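PDB 3W0K: bifunctional endomannanase/endoglucanase from Caldanaerobius polysaccharolyticus, which probably cleaves internal beta-linkages in mannan and cellulose-type glucan chains as a glycoside hydrolase of family 5. Local coordinates for residues Tyr113-Phe118 against Ile156-Ala161. Sequence-based numbering, arbitrary orientation.
Sequences YQWELF and IRTVEA
W115 and T158 make the buried half of this contact. The methyl CG2 of T158 lies obliquely against the pyrrole side of the indole, 3.7 Å from W115 CD1. CG2 also reaches W115 CB at 4.1 Å. The T158 torsion (chi1 -53°) sets CG2 anti to the backbone N and places OG1 beside that N. The same rotamer turns CG2 to W115 and lets OG1 hydrogen-bond L154 O, one turn back in its own helix. The indole NE1 is satisfied by L134 O, and F111 and F132 pack around the ring.

The E116–A161 side is only partly buried and holds a water. E116 runs extended beyond CG (chi2 179°) past the methyl of A161. Its OE2 is 3.7 Å from A161 CB, a plain van der Waals approach. The water donates to E116 OE2 at 2.8 Å and to A161 O at 2.7 Å. R157 NH2 forms a salt bridge with D109, earlier on helix 105-121, and not with E116, whose OE1 is 6.8 Å from that NH2.

Helices 105-121 and 148-165 are neighbours on the outside of the (beta/alpha)8 barrel, flanking strand 130-133. Between these segments, the chemistry implies apolar packing toward the barrel and a water-mediated polar link at the outer side.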
ATOM      1  N   TYR A 113     -10.293  17.959   3.721  1.00 11.13           N
ATOM      2  CA  TYR A 113      -9.486  19.005   4.345  1.00 12.04           C
ATOM      3  C   TYR A 113      -8.047  18.535   4.571  1.00 12.64           C
ATOM      4  O   TYR A 113      -7.106  19.293   4.329  1.00 11.95           O
ATOM      5  CB  TYR A 113     -10.123  19.450   5.667  1.00 12.10           C
ATOM      6  CG  TYR A 113      -9.255  20.355   6.515  1.00 13.02           C
ATOM      7  CD1 TYR A 113      -9.015  21.678   6.144  1.00 15.64           C
ATOM      8  CD2 TYR A 113      -8.673  19.884   7.692  1.00 14.55           C
ATOM      9  CE1 TYR A 113      -8.215  22.509   6.926  1.00 16.06           C
ATOM     10  CE2 TYR A 113      -7.874  20.705   8.477  1.00 16.38           C
ATOM     11  CZ  TYR A 113      -7.648  22.012   8.091  1.00 17.15           C
ATOM     12  OH  TYR A 113      -6.843  22.815   8.866  1.00 19.71           O
ATOM     13  N   GLN A 114      -7.884  17.287   5.015  1.00 12.64           N
ATOM     14  CA  GLN A 114      -6.557  16.709   5.257  1.00 14.81           C
ATOM     15  C   GLN A 114      -5.751  16.746   3.968  1.00 13.51           C
ATOM     16  O   GLN A 114      -4.594  17.172   3.955  1.00 12.49           O
ATOM     17  CB  GLN A 114      -6.659  15.240   5.681  1.00 18.90           C
ATOM     18  CG  GLN A 114      -7.558  14.945   6.858  1.00 25.45           C
ATOM     19  CD  GLN A 114      -6.983  15.404   8.170  1.00 26.77           C
ATOM     20  OE1 GLN A 114      -7.468  16.358   8.773  1.00 30.48           O
ATOM     21  NE2 GLN A 114      -5.954  14.711   8.636  1.00 26.44           N
ATOM     22  N   TRP A 115      -6.364  16.267   2.889  1.00 12.02           N
ATOM     23  CA  TRP A 115      -5.701  16.233   1.597  1.00 10.45           C
ATOM     24  C   TRP A 115      -5.409  17.614   1.034  1.00 10.06           C
ATOM     25  O   TRP A 115      -4.397  17.807   0.366  1.00 11.39           O
ATOM     26  CB  TRP A 115      -6.472  15.350   0.613  1.00 11.18           C
ATOM     27  CG  TRP A 115      -6.147  13.900   0.825  1.00  8.52           C
ATOM     28  CD1 TRP A 115      -7.020  12.889   1.117  1.00  8.15           C
ATOM     29  CD2 TRP A 115      -4.838  13.308   0.806  1.00  8.83           C
ATOM     30  NE1 TRP A 115      -6.334  11.706   1.286  1.00  8.11           N
ATOM     31  CE2 TRP A 115      -4.996  11.936   1.101  1.00  8.94           C
ATOM     32  CE3 TRP A 115      -3.547  13.807   0.576  1.00  9.65           C
ATOM     33  CZ2 TRP A 115      -3.909  11.052   1.170  1.00  8.70           C
ATOM     34  CZ3 TRP A 115      -2.467  12.931   0.647  1.00  9.05           C
ATOM     35  CH2 TRP A 115      -2.657  11.567   0.941  1.00  8.59           C
ATOM     36  N   GLU A 116      -6.269  18.582   1.337  1.00 10.02           N
ATOM     37  CA  GLU A 116      -6.034  19.945   0.877  1.00  9.88           C
ATOM     38  C   GLU A 116      -4.825  20.506   1.622  1.00 10.41           C
ATOM     39  O   GLU A 116      -4.028  21.250   1.050  1.00 10.93           O
ATOM     40  CB  GLU A 116      -7.262  20.821   1.113  1.00 10.54           C
ATOM     41  CG  GLU A 116      -8.417  20.512   0.174  1.00 12.85           C
ATOM     42  CD  GLU A 116      -9.637  21.374   0.439  1.00 15.53           C
ATOM     43  OE1 GLU A 116      -9.970  21.599   1.622  1.00 17.80           O
ATOM     44  OE2 GLU A 116     -10.267  21.822  -0.539  1.00 18.36           O
ATOM     45  N   LEU A 117      -4.687  20.134   2.896  1.00 10.82           N
ATOM     46  CA  LEU A 117      -3.554  20.572   3.712  1.00 10.96           C
ATOM     47  C   LEU A 117      -2.248  20.109   3.078  1.00 11.18           C
ATOM     48  O   LEU A 117      -1.326  20.902   2.895  1.00 10.40           O
ATOM     49  CB  LEU A 117      -3.644  20.001   5.128  1.00 13.85           C
ATOM     50  CG  LEU A 117      -4.661  20.590   6.101  1.00 16.65           C
ATOM     51  CD1 LEU A 117      -4.636  19.776   7.382  1.00 17.81           C
ATOM     52  CD2 LEU A 117      -4.334  22.052   6.379  1.00 20.35           C
ATOM     53  N   PHE A 118      -2.182  18.827   2.727  1.00 10.74           N
ATOM     54  CA  PHE A 118      -0.983  18.276   2.107  1.00  9.80           C
ATOM     55  C   PHE A 118      -0.756  18.843   0.710  1.00  9.65           C
ATOM     56  O   PHE A 118       0.381  19.106   0.322  1.00 10.45           O
ATOM     57  CB  PHE A 118      -1.040  16.744   2.083  1.00  9.99           C
ATOM     58  CG  PHE A 118      -0.965  16.120   3.448  1.00 11.41           C
ATOM     59  CD1 PHE A 118      -0.018  16.553   4.374  1.00 11.68           C
ATOM     60  CD2 PHE A 118      -1.849  15.111   3.816  1.00 11.37           C
ATOM     61  CE1 PHE A 118       0.045  15.989   5.647  1.00 12.05           C
ATOM     62  CE2 PHE A 118      -1.794  14.541   5.085  1.00 12.62           C
ATOM     63  CZ  PHE A 118      -0.847  14.980   6.003  1.00 12.72           C
ATOM     64  N   ILE A 156     -13.759  11.465  -6.492  1.00 10.35           N
ATOM     65  CA  ILE A 156     -13.815  12.579  -7.436  1.00 10.79           C
ATOM     66  C   ILE A 156     -13.773  13.922  -6.705  1.00 10.99           C
ATOM     67  O   ILE A 156     -13.050  14.835  -7.114  1.00 11.25           O
ATOM     68  CB  ILE A 156     -15.060  12.466  -8.347  1.00  9.88           C
ATOM     69  CG1 ILE A 156     -14.892  11.276  -9.299  1.00 13.20           C
ATOM     70  CG2 ILE A 156     -15.259  13.750  -9.149  1.00 12.17           C
ATOM     71  CD1 ILE A 156     -16.157  10.897 -10.043  1.00 14.18           C
ATOM     72  N   ARG A 157     -14.499  14.025  -5.594  1.00  9.76           N
ATOM     73  CA  ARG A 157     -14.507  15.257  -4.813  1.00  9.29           C
ATOM     74  C   ARG A 157     -13.103  15.558  -4.284  1.00  9.71           C
ATOM     75  O   ARG A 157     -12.631  16.690  -4.360  1.00  9.90           O
ATOM     76  CB  ARG A 157     -15.478  15.152  -3.630  1.00 10.29           C
ATOM     77  CG  ARG A 157     -15.467  16.400  -2.764  1.00 12.42           C
ATOM     78  CD  ARG A 157     -16.253  16.260  -1.474  1.00 11.16           C
ATOM     79  NE  ARG A 157     -16.037  17.440  -0.643  1.00 11.99           N
ATOM     80  CZ  ARG A 157     -16.334  17.531   0.649  1.00 12.27           C
ATOM     81  NH1 ARG A 157     -16.880  16.503   1.293  1.00 12.45           N
ATOM     82  NH2 ARG A 157     -16.040  18.644   1.311  1.00 12.78           N
ATOM     83  N   THR A 158     -12.441  14.531  -3.760  1.00  9.55           N
ATOM     84  CA  THR A 158     -11.102  14.677  -3.198  1.00  9.19           C
ATOM     85  C   THR A 158     -10.065  15.026  -4.263  1.00  9.97           C
ATOM     86  O   THR A 158      -9.235  15.914  -4.057  1.00 10.84           O
ATOM     87  CB  THR A 158     -10.691  13.400  -2.440  1.00  9.42           C
ATOM     88  OG1 THR A 158     -11.710  13.074  -1.485  1.00 10.24           O
ATOM     89  CG2 THR A 158      -9.381  13.617  -1.693  1.00 10.90           C
ATOM     90  N   VAL A 159     -10.133  14.339  -5.400  1.00  9.41           N
ATOM     91  CA  VAL A 159      -9.216  14.570  -6.515  1.00  9.98           C
ATOM     92  C   VAL A 159      -9.355  16.001  -7.036  1.00 10.12           C
ATOM     93  O   VAL A 159      -8.356  16.678  -7.287  1.00 11.32           O
ATOM     94  CB  VAL A 159      -9.464  13.555  -7.653  1.00 10.33           C
ATOM     95  CG1 VAL A 159      -8.772  13.995  -8.937  1.00 10.26           C
ATOM     96  CG2 VAL A 159      -8.949  12.181  -7.236  1.00 10.69           C
ATOM     97  N   GLU A 160     -10.596  16.469  -7.161  1.00 10.12           N
ATOM     98  CA  GLU A 160     -10.843  17.826  -7.636  1.00 10.39           C
ATOM     99  C   GLU A 160     -10.341  18.869  -6.639  1.00 11.60           C
ATOM    100  O   GLU A 160      -9.803  19.906  -7.034  1.00 12.48           O
ATOM    101  CB  GLU A 160     -12.330  18.026  -7.934  1.00 12.34           C
ATOM    102  CG  GLU A 160     -12.795  17.289  -9.191  1.00 16.80           C
ATOM    103  CD  GLU A 160     -14.267  17.500  -9.515  1.00 20.63           C
ATOM    104  OE1 GLU A 160     -14.992  18.114  -8.702  1.00 24.65           O
ATOM    105  OE2 GLU A 160     -14.701  17.040 -10.594  1.00 23.93           O
ATOM    106  N   ALA A 161     -10.484  18.578  -5.349  1.00 10.96           N
ATOM    107  CA  ALA A 161     -10.030  19.494  -4.306  1.00 10.11           C
ATOM    108  C   ALA A 161      -8.505  19.617  -4.325  1.00 11.33           C
ATOM    109  O   ALA A 161      -7.960  20.712  -4.191  1.00 12.31           O
ATOM    110  CB  ALA A 161     -10.511  19.024  -2.941  1.00  9.91           C
TER
HETATM  111  O   HOH W   1      -9.359  22.689  -3.004  1.00 15.43           O